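Local structure of porin (Pseudomonas aeruginosa, 3T24) at residues A[20-25]-A[391-396]; A[326-331]-A[358-363]; A[353-358]-A[375-380]. The protein forms a beta-barrel channel in the bacterial outer membrane that probably lets small carboxylate-bearing solutes across. One frame throughout, in Å; residues are numbered along the deposited sequence.

All three contacts are antiparallel strand pairs in the wall of one beta barrel. Contact 1 pairs the first and last strands, whereas contacts 2 and 3 both use strand 348-361 and share Ile358, each taking a different edge of it. Backbone bonds carry the wall from one contact to the next: Met331 O lies 2.8 Å from Asp357 N between contacts 2 and 3, and Arg391 O lies 2.8 Å from Arg375 N between contacts 3 and 1. Contacts 1 and 2 do not touch, their nearest atoms being about 7 Å apart. Arg391 of contact 1 and Arg375 of contact 3, which touch each other, both bind sulfate, probably from the crystallisation liquor, which may mark an anion-binding patch inside the channel.

Contact 1: A[20-25]-A[391-396]; sequences RNFYFN and RLIVSY. With SO4 (sulfate ion), chain F.
Asn21 and Val394 form one hydrogen-bonded antiparallel pair, Tyr23 and Leu392 the next. Asn21 N reaches Val394 O at 2.7 Å, almost straight at 177°, and Leu392 N bonds Tyr23 O at 2.7 Å; the two reciprocal bonds complete the ladder. Between them the carbonyls also receive C-H groups, as where Ile393 CA lies 3.3 Å from Asn21 O.

Packing centres on Ile393, whose two branches serve different partners. CG1 meets the edge of the Phe22 ring, in its plane, 3.7 Å from CD1. CG2, set anti to the backbone N, lies over one face of the Arg20 guanidinium, toward its rim, 3.6 Å from NH2. Arg20 NH1 is itself held by the carbonyls of Arg131 and Leu132.

The charged contact is made by Arg391. Its extended chain passes Phe24 CB, and its guanidinium presents an edge to a sulfate, probably from the crystallisation liquor: NH1 donates to O2 at 2.7 Å and NH2 to O3. Ser130, Arg131 and Arg163 bind the same anion, while Glu389 is a second partner of NH2.

Joining strand 14-30 to strand 386-399 closes the cylinder, the first-to-last strand seam characteristic of outer-membrane porin barrels such as those of the OprD family.

Contact 2: A[326-331]-A[358-363]; sequences PGLTFM and IAYVFQ
Segments 328-331 and 358-361 run antiparallel, their axes 4.8 Å apart at closest approach and 166° between directions. This is the open end of the beta hairpin made by strands 328-341 and 348-361 in the porin barrel, far from the turn that joins them. Thr329 and Ala359 form a reciprocal hydrogen-bonded pair, Thr329 N giving the shorter bond to Ala359 O at 2.8 Å. Val361 N then bonds Gly327 O with the donor tilted 31° from the carbonyl plane, as the ladder reaches its last rung. At Gly327 the chain turns into the strand with a positive phi; these backbone angles by themselves call for glycine, and Val361 O and Gln363 NE2 lie where a side chain would start.

Leu328, Phe330, Ile358 and Tyr360 share one face of the sheet, on the side opposite Thr329 and Ala359. Leu328 CB meets the edge of the Tyr360 ring, in its plane, 3.7 Å from CD1. Leu328 CD1 lies alongside Ile358 CG2, the two side chains pointing the same way. Phe330 and Ile358 instead cross obliquely, and Ile358 CG1 approaches the ring edge at CD1. These apolar groups lie partly on the surface, consistent with a lipid-facing belt on the outside of the barrel. Phe330 also packs on Phe320 and Met356.

Beyond the strands, Gln363 folds back beside Pro326 and Gly327. A bend at chi2 (-70°) brings NE2 within 3.4 Å of Gly327 CA while it donates to Val361 O in its own segment; that bond is nearly straight, yet NE2 stands above the carbonyl plane. The Tyr360 hydroxyl extends the link through solvent: one water lies 2.6 Å from Tyr360 OH and donates to Pro326 O at 2.9 Å.

Contact 3: A[353-358]-A[375-380]; sequences ERDMDI and RNATMR. With SO4 (sulfate ion), chain D.
The carbonyl oxygen of Asn376 is gripped from strand 353-358 by two groups, the N-H of Met356 at 2.8 Å, in the carbonyl plane, and the C-H of Asp355, whose CA lies 3.2 Å away. Asn376 N returns a bond to Met356 O, and Arg354 and Thr378 repeat the reciprocal pattern two residues along.

Asp357 and Arg375 meet through charge. Asp357 OD2 sits over the centre of the Arg375 guanidinium, 3.1 Å from CZ, with the carboxylate and guanidinium planes 67° apart. No N-H points at the oxygen, so this salt bridge rests on charge alone and probably keeps the guanidinium's hydrogens available to others; NH2 pairs with a sulfate.

Farther along the same face Asp355 OD1 touches Ala377 CB at 3.4 Å, while its OD2 is held by Arg333 and the backbone N of Gln300. Glu353, extended from CG anti to the backbone N (chi1 179°), crosses Met379 and reaches the amides of Ile301 and Gly302.

The pair belongs to the hairpin of strands 348-361 and 371-381, flanked by strand 328-341 beyond Asp355 and by strand 386-399 beyond Arg375, with the loop at Ile299 to Gly302 packed against Glu353, Asp355 and Ala377.

Contact 1: A[20-25]-A[391-396]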
loop_
_atom_site.group_PDB
_atom_site.type_symbol
_atom_site.label_atom_id
_atom_site.label_comp_id
_atom_site.label_asym_id
_atom_site.label_seq_id
_atom_site.Cartn_x
_atom_site.Cartn_y
_atom_site.Cartn_z
ATOM N N ARG A 20 -11.433 15.660 0.267
ATOM C CA ARG A 20 -10.111 15.242 0.725
ATOM C C ARG A 20 -9.099 16.368 0.547
ATOM O O ARG A 20 -8.903 16.879 -0.559
ATOM C CB ARG A 20 -9.666 13.977 -0.029
ATOM C CG ARG A 20 -8.669 13.118 0.724
ATOM C CD ARG A 20 -8.697 11.644 0.272
ATOM N NE ARG A 20 -8.056 10.797 1.270
ATOM C CZ ARG A 20 -6.764 10.518 1.264
ATOM N NH1 ARG A 20 -6.006 11.001 0.301
ATOM N NH2 ARG A 20 -6.232 9.754 2.203
ATOM N N ASN A 21 -8.488 16.775 1.652
ATOM C CA ASN A 21 -7.462 17.806 1.608
ATOM C C ASN A 21 -6.086 17.235 1.959
ATOM O O ASN A 21 -5.908 16.576 2.986
ATOM C CB ASN A 21 -7.824 18.983 2.511
ATOM C CG ASN A 21 -7.042 20.239 2.162
ATOM O OD1 ASN A 21 -6.049 20.565 2.807
ATOM N ND2 ASN A 21 -7.472 20.931 1.111
ATOM N N PHE A 22 -5.123 17.469 1.083
ATOM C CA PHE A 22 -3.811 16.853 1.221
ATOM C C PHE A 22 -2.778 17.946 1.267
ATOM O O PHE A 22 -2.671 18.749 0.341
ATOM C CB PHE A 22 -3.508 15.891 0.052
ATOM C CG PHE A 22 -2.139 15.246 0.123
ATOM C CD1 PHE A 22 -1.818 14.371 1.142
ATOM C CD2 PHE A 22 -1.177 15.504 -0.851
ATOM C CE1 PHE A 22 -0.572 13.771 1.195
ATOM C CE2 PHE A 22 0.080 14.915 -0.798
ATOM C CZ PHE A 22 0.382 14.059 0.228
ATOM N N TYR A 23 -2.029 17.982 2.360
ATOM C CA TYR A 23 -0.930 18.913 2.475
ATOM C C TYR A 23 0.374 18.206 2.828
ATOM O O TYR A 23 0.405 17.339 3.697
ATOM C CB TYR A 23 -1.240 19.957 3.545
ATOM C CG TYR A 23 -0.079 20.877 3.776
ATOM C CD1 TYR A 23 0.190 21.909 2.890
ATOM C CD2 TYR A 23 0.776 20.693 4.853
ATOM C CE1 TYR A 23 1.260 22.753 3.084
ATOM C CE2 TYR A 23 1.856 21.526 5.054
ATOM C CZ TYR A 23 2.091 22.557 4.166
ATOM O OH TYR A 23 3.161 23.399 4.358
ATOM N N PHE A 24 1.462 18.583 2.178
ATOM C CA PHE A 24 2.746 18.090 2.635
ATOM C C PHE A 24 3.891 19.071 2.399
ATOM O O PHE A 24 3.897 19.836 1.427
ATOM C CB PHE A 24 3.055 16.691 2.078
ATOM C CG PHE A 24 3.883 16.697 0.835
ATOM C CD1 PHE A 24 5.253 16.891 0.903
ATOM C CD2 PHE A 24 3.298 16.505 -0.402
ATOM C CE1 PHE A 24 6.029 16.896 -0.241
ATOM C CE2 PHE A 24 4.070 16.509 -1.559
ATOM C CZ PHE A 24 5.438 16.712 -1.475
ATOM N N ASN A 25 4.836 19.074 3.328
ATOM C CA ASN A 25 6.063 19.829 3.132
ATOM C C ASN A 25 7.270 18.933 3.353
ATOM O O ASN A 25 7.227 17.974 4.117
ATOM C CB ASN A 25 6.118 21.095 3.997
ATOM C CG ASN A 25 6.161 20.794 5.474
ATOM O OD1 ASN A 25 6.643 19.746 5.896
ATOM N ND2 ASN A 25 5.652 21.718 6.275
ATOM N N ARG A 391 3.097 15.370 6.459
ATOM C CA ARG A 391 1.846 15.273 5.715
ATOM C C ARG A 391 0.666 15.564 6.622
ATOM O O ARG A 391 0.546 14.980 7.704
ATOM C CB ARG A 391 1.641 13.869 5.174
ATOM C CG ARG A 391 2.737 13.389 4.300
ATOM C CD ARG A 391 2.558 11.946 3.968
ATOM N NE ARG A 391 3.754 11.469 3.311
ATOM C CZ ARG A 391 3.766 10.888 2.125
ATOM N NH1 ARG A 391 2.632 10.706 1.460
ATOM N NH2 ARG A 391 4.917 10.484 1.614
ATOM N N LEU A 392 -0.217 16.442 6.169
ATOM C CA LEU A 392 -1.531 16.577 6.794
ATOM C C LEU A 392 -2.607 16.127 5.804
ATOM O O LEU A 392 -2.680 16.622 4.675
ATOM C CB LEU A 392 -1.773 18.019 7.227
ATOM C CG LEU A 392 -2.921 18.252 8.235
ATOM C CD1 LEU A 392 -2.442 17.744 9.609
ATOM C CD2 LEU A 392 -3.259 19.759 8.284
ATOM N N ILE A 393 -3.419 15.159 6.213
ATOM C CA ILE A 393 -4.526 14.704 5.386
ATOM C C ILE A 393 -5.860 14.984 6.110
ATOM O O ILE A 393 -6.076 14.517 7.227
ATOM C CB ILE A 393 -4.389 13.195 4.999
ATOM C CG1 ILE A 393 -3.023 12.895 4.356
ATOM C CG2 ILE A 393 -5.464 12.793 4.013
ATOM C CD1 ILE A 393 -1.990 12.277 5.292
ATOM N N VAL A 394 -6.728 15.786 5.494
ATOM C CA VAL A 394 -8.048 16.071 6.065
ATOM C C VAL A 394 -9.107 15.399 5.218
ATOM O O VAL A 394 -9.159 15.594 4.004
ATOM C CB VAL A 394 -8.370 17.575 6.130
ATOM C CG1 VAL A 394 -9.816 17.775 6.580
ATOM C CG2 VAL A 394 -7.409 18.310 7.073
ATOM N N SER A 395 -9.949 14.594 5.852
ATOM C CA SER A 395 -10.863 13.752 5.095
ATOM C C SER A 395 -12.289 13.682 5.660
ATOM O O SER A 395 -12.507 13.460 6.856
ATOM C CB SER A 395 -10.268 12.350 4.941
ATOM O OG SER A 395 -11.164 11.492 4.256
ATOM N N TYR A 396 -13.266 13.859 4.784
ATOM C CA TYR A 396 -14.661 13.763 5.200
ATOM C C TYR A 396 -15.458 13.053 4.132
ATOM O O TYR A 396 -15.498 13.510 2.986
ATOM C CB TYR A 396 -15.257 15.150 5.449
ATOM C CG TYR A 396 -16.671 15.103 5.981
ATOM C CD1 TYR A 396 -16.913 14.777 7.308
ATOM C CD2 TYR A 396 -17.761 15.379 5.166
ATOM C CE1 TYR A 396 -18.194 14.723 7.818
ATOM C CE2 TYR A 396 -19.063 15.332 5.672
ATOM C CZ TYR A 396 -19.269 15.005 7.005
ATOM O OH TYR A 396 -20.543 14.938 7.534
HETATM S S SO4 F . 4.309 8.250 -0.830
HETATM O O1 SO4 F . 4.420 7.001 -0.080
HETATM O O2 SO4 F . 3.039 8.912 -0.546
HETATM O O3 SO4 F . 5.362 9.192 -0.469
HETATM O O4 SO4 F . 4.402 7.918 -2.253
#

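Contact 2: A[326-331]-A[358-363]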
loop_
_atom_site.group_PDB
_atom_site.type_symbol
_atom_site.label_atom_id
_atom_site.label_comp_id
_atom_site.label_asym_id
_atom_site.label_seq_id
_atom_site.Cartn_x
_atom_site.Cartn_y
_atom_site.Cartn_z
ATOM N N PRO A 326 -11.728 9.014 22.645
ATOM C CA PRO A 326 -11.909 8.000 21.609
ATOM C C PRO A 326 -11.749 8.661 20.246
ATOM O O PRO A 326 -12.129 9.821 20.086
ATOM C CB PRO A 326 -13.361 7.566 21.799
ATOM C CG PRO A 326 -13.671 7.880 23.221
ATOM C CD PRO A 326 -12.901 9.124 23.528
ATOM N N GLY A 327 -11.189 7.938 19.280
ATOM C CA GLY A 327 -11.010 8.476 17.945
ATOM C C GLY A 327 -9.674 9.173 17.773
ATOM O O GLY A 327 -9.342 9.642 16.682
ATOM N N LEU A 328 -8.915 9.249 18.861
ATOM C CA LEU A 328 -7.561 9.790 18.828
ATOM C C LEU A 328 -6.559 8.650 18.946
ATOM O O LEU A 328 -6.588 7.888 19.914
ATOM C CB LEU A 328 -7.348 10.767 19.983
ATOM C CG LEU A 328 -5.909 11.248 20.201
ATOM C CD1 LEU A 328 -5.421 12.093 19.025
ATOM C CD2 LEU A 328 -5.754 12.002 21.523
ATOM N N THR A 329 -5.675 8.535 17.964
ATOM C CA THR A 329 -4.658 7.492 17.979
ATOM C C THR A 329 -3.250 8.056 17.809
ATOM O O THR A 329 -3.047 9.063 17.133
ATOM C CB THR A 329 -4.908 6.414 16.888
ATOM O OG1 THR A 329 -4.972 7.026 15.590
ATOM C CG2 THR A 329 -6.193 5.665 17.161
ATOM N N PHE A 330 -2.284 7.396 18.438
ATOM C CA PHE A 330 -0.893 7.777 18.321
ATOM C C PHE A 330 -0.144 6.597 17.766
ATOM O O PHE A 330 -0.515 5.446 17.998
ATOM C CB PHE A 330 -0.311 8.149 19.682
ATOM C CG PHE A 330 1.165 8.457 19.648
ATOM C CD1 PHE A 330 1.620 9.694 19.219
ATOM C CD2 PHE A 330 2.094 7.514 20.059
ATOM C CE1 PHE A 330 2.978 9.982 19.188
ATOM C CE2 PHE A 330 3.449 7.796 20.035
ATOM C CZ PHE A 330 3.891 9.031 19.596
ATOM N N MET A 331 0.907 6.879 17.016
ATOM C CA MET A 331 1.787 5.831 16.545
ATOM C C MET A 331 3.167 6.425 16.359
ATOM O O MET A 331 3.302 7.566 15.926
ATOM C CB MET A 331 1.268 5.212 15.234
ATOM C CG MET A 331 2.115 4.034 14.728
ATOM S SD MET A 331 3.714 4.489 13.987
ATOM C CE MET A 331 3.186 5.073 12.381
ATOM N N ILE A 358 -0.143 11.129 14.244
ATOM C CA ILE A 358 -1.240 11.479 15.130
ATOM C C ILE A 358 -2.511 11.630 14.317
ATOM O O ILE A 358 -2.546 12.370 13.343
ATOM C CB ILE A 358 -0.952 12.765 15.923
ATOM C CG1 ILE A 358 0.342 12.598 16.726
ATOM C CG2 ILE A 358 -2.102 13.073 16.852
ATOM C CD1 ILE A 358 0.642 13.736 17.711
ATOM N N ALA A 359 -3.553 10.912 14.709
ATOM C CA ALA A 359 -4.799 10.893 13.950
ATOM C C ALA A 359 -6.023 11.053 14.849
ATOM O O ALA A 359 -6.124 10.422 15.900
ATOM C CB ALA A 359 -4.909 9.610 13.143
ATOM N N TYR A 360 -6.951 11.899 14.418
ATOM C CA TYR A 360 -8.192 12.118 15.147
ATOM C C TYR A 360 -9.409 12.007 14.225
ATOM O O TYR A 360 -9.411 12.508 13.091
ATOM C CB TYR A 360 -8.181 13.474 15.856
ATOM C CG TYR A 360 -9.394 13.697 16.736
ATOM C CD1 TYR A 360 -9.541 12.998 17.924
ATOM C CD2 TYR A 360 -10.392 14.594 16.374
ATOM C CE1 TYR A 360 -10.644 13.183 18.737
ATOM C CE2 TYR A 360 -11.507 14.790 17.183
ATOM C CZ TYR A 360 -11.624 14.083 18.367
ATOM O OH TYR A 360 -12.720 14.260 19.182
ATOM N N VAL A 361 -10.437 11.328 14.722
ATOM C CA VAL A 361 -11.710 11.231 14.025
ATOM C C VAL A 361 -12.806 11.743 14.935
ATOM O O VAL A 361 -12.987 11.232 16.042
ATOM C CB VAL A 361 -12.018 9.786 13.618
ATOM C CG1 VAL A 361 -13.411 9.696 12.998
ATOM C CG2 VAL A 361 -10.973 9.293 12.644
ATOM N N PHE A 362 -13.520 12.773 14.492
ATOM C CA PHE A 362 -14.593 13.332 15.315
ATOM C C PHE A 362 -15.691 12.306 15.568
ATOM O O PHE A 362 -16.190 11.669 14.636
ATOM C CB PHE A 362 -15.166 14.609 14.701
ATOM C CG PHE A 362 -14.269 15.806 14.858
ATOM C CD1 PHE A 362 -14.582 16.809 15.771
ATOM C CD2 PHE A 362 -13.109 15.921 14.107
ATOM C CE1 PHE A 362 -13.764 17.908 15.925
ATOM C CE2 PHE A 362 -12.283 17.018 14.252
ATOM C CZ PHE A 362 -12.608 18.015 15.167
ATOM N N GLN A 363 -16.040 12.145 16.840
ATOM C CA GLN A 363 -16.962 11.108 17.270
ATOM C C GLN A 363 -18.399 11.638 17.374
ATOM O O GLN A 363 -19.350 10.861 17.468
ATOM C CB GLN A 363 -16.511 10.538 18.622
ATOM C CG GLN A 363 -15.108 9.953 18.645
ATOM C CD GLN A 363 -14.981 8.651 17.862
ATOM O OE1 GLN A 363 -15.558 7.628 18.234
ATOM N NE2 GLN A 363 -14.218 8.686 16.776
HETATM O O HOH W 1 -13.088 12.363 20.974
#

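Contact 3: A[353-358]-A[375-380]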
loop_
_atom_site.group_PDB
_atom_site.type_symbol
_atom_site.label_atom_id
_atom_site.label_comp_id
_atom_site.label_asym_id
_atom_site.label_seq_id
_atom_site.Cartn_x
_atom_site.Cartn_y
_atom_site.Cartn_z
ATOM N N GLU A 353 15.197 5.856 9.774
ATOM C CA GLU A 353 14.023 6.700 9.740
ATOM C C GLU A 353 13.240 6.608 11.043
ATOM O O GLU A 353 13.174 5.550 11.672
ATOM C CB GLU A 353 13.139 6.331 8.544
ATOM C CG GLU A 353 11.859 7.136 8.430
ATOM C CD GLU A 353 11.046 6.807 7.176
ATOM O OE1 GLU A 353 11.592 6.191 6.222
ATOM O OE2 GLU A 353 9.853 7.178 7.154
ATOM N N ARG A 354 12.662 7.734 11.446
ATOM C CA ARG A 354 11.718 7.750 12.548
ATOM C C ARG A 354 10.424 8.383 12.055
ATOM O O ARG A 354 10.467 9.430 11.411
ATOM C CB ARG A 354 12.265 8.551 13.736
ATOM C CG ARG A 354 11.291 8.638 14.914
ATOM C CD ARG A 354 11.837 9.527 16.024
ATOM N NE ARG A 354 13.229 9.211 16.353
ATOM C CZ ARG A 354 13.602 8.339 17.286
ATOM N NH1 ARG A 354 12.684 7.691 17.998
ATOM N NH2 ARG A 354 14.895 8.116 17.509
ATOM N N ASP A 355 9.289 7.755 12.370
ATOM C CA ASP A 355 7.966 8.291 12.020
ATOM C C ASP A 355 7.118 8.547 13.253
ATOM O O ASP A 355 7.190 7.806 14.239
ATOM C CB ASP A 355 7.175 7.336 11.109
ATOM C CG ASP A 355 7.841 7.108 9.789
ATOM O OD1 ASP A 355 8.834 7.822 9.492
ATOM O OD2 ASP A 355 7.369 6.215 9.046
ATOM N N MET A 356 6.283 9.574 13.168
ATOM C CA MET A 356 5.329 9.883 14.218
ATOM C C MET A 356 3.957 10.230 13.577
ATOM O O MET A 356 3.849 11.173 12.799
ATOM C CB MET A 356 5.885 11.028 15.074
ATOM C CG MET A 356 5.201 11.234 16.416
ATOM S SD MET A 356 3.920 12.511 16.407
ATOM C CE MET A 356 4.902 14.004 16.278
ATOM N N ASP A 357 2.928 9.442 13.875
ATOM C CA ASP A 357 1.579 9.701 13.363
ATOM C C ASP A 357 0.601 10.054 14.457
ATOM O O ASP A 357 0.521 9.373 15.471
ATOM C CB ASP A 357 1.043 8.494 12.595
ATOM C CG ASP A 357 1.804 8.246 11.306
ATOM O OD1 ASP A 357 2.874 8.863 11.121
ATOM O OD2 ASP A 357 1.332 7.437 10.477
ATOM N N ILE A 358 -0.143 11.129 14.244
ATOM C CA ILE A 358 -1.240 11.479 15.130
ATOM C C ILE A 358 -2.511 11.630 14.317
ATOM O O ILE A 358 -2.546 12.370 13.343
ATOM C CB ILE A 358 -0.952 12.765 15.923
ATOM C CG1 ILE A 358 0.342 12.598 16.726
ATOM C CG2 ILE A 358 -2.102 13.073 16.852
ATOM C CD1 ILE A 358 0.642 13.736 17.711
ATOM N N ARG A 375 1.178 13.082 9.666
ATOM C CA ARG A 375 2.253 12.100 9.515
ATOM C C ARG A 375 3.602 12.805 9.420
ATOM O O ARG A 375 3.871 13.562 8.484
ATOM C CB ARG A 375 2.017 11.221 8.283
ATOM C CG ARG A 375 0.800 10.304 8.399
ATOM C CD ARG A 375 0.531 9.523 7.120
ATOM N NE ARG A 375 -0.063 8.223 7.420
ATOM C CZ ARG A 375 0.634 7.091 7.495
ATOM N NH1 ARG A 375 1.943 7.105 7.273
ATOM N NH2 ARG A 375 0.027 5.943 7.778
ATOM N N ASN A 376 4.446 12.555 10.409
ATOM C CA ASN A 376 5.745 13.202 10.484
ATOM C C ASN A 376 6.922 12.238 10.315
ATOM O O ASN A 376 6.969 11.184 10.959
ATOM C CB ASN A 376 5.884 13.917 11.820
ATOM C CG ASN A 376 7.294 14.343 12.079
ATOM O OD1 ASN A 376 8.052 13.644 12.753
ATOM N ND2 ASN A 376 7.680 15.474 11.503
ATOM N N ALA A 377 7.891 12.605 9.484
ATOM C CA ALA A 377 8.998 11.684 9.222
ATOM C C ALA A 377 10.365 12.349 9.132
ATOM O O ALA A 377 10.493 13.445 8.578
ATOM C CB ALA A 377 8.724 10.866 7.959
ATOM N N THR A 378 11.379 11.662 9.667
ATOM C CA THR A 378 12.776 12.048 9.485
ATOM C C THR A 378 13.541 10.876 8.890
ATOM O O THR A 378 13.458 9.756 9.400
ATOM C CB THR A 378 13.438 12.426 10.829
ATOM O OG1 THR A 378 12.627 13.394 11.482
ATOM C CG2 THR A 378 14.795 13.025 10.603
ATOM N N MET A 379 14.266 11.134 7.805
ATOM C CA MET A 379 15.091 10.120 7.153
ATOM C C MET A 379 16.549 10.588 7.130
ATOM O O MET A 379 16.845 11.685 6.644
ATOM C CB MET A 379 14.600 9.870 5.720
ATOM C CG MET A 379 15.646 9.216 4.758
ATOM S SD MET A 379 15.872 7.482 5.144
ATOM C CE MET A 379 14.228 6.832 4.898
ATOM N N ARG A 380 17.458 9.788 7.678
ATOM C CA ARG A 380 18.892 10.130 7.589
ATOM C C ARG A 380 19.724 9.004 6.989
ATOM O O ARG A 380 19.472 7.819 7.241
ATOM C CB ARG A 380 19.469 10.534 8.954
ATOM C CG ARG A 380 18.830 11.793 9.604
ATOM C CD ARG A 380 19.259 13.108 8.953
ATOM N NE ARG A 380 18.634 14.271 9.596
ATOM C CZ ARG A 380 17.442 14.772 9.257
ATOM N NH1 ARG A 380 16.735 14.226 8.250
ATOM N NH2 ARG A 380 16.953 15.829 9.918
HETATM S S SO4 D . 20.136 17.753 10.991
HETATM O O1 SO4 D . 21.543 17.973 11.300
HETATM O O2 SO4 D . 19.310 18.839 11.505
HETATM O O3 SO4 D . 19.996 17.742 9.540
HETATM O O4 SO4 D . 19.756 16.477 11.600
HETATM O O HOH W 2 9.172 11.392 13.481
#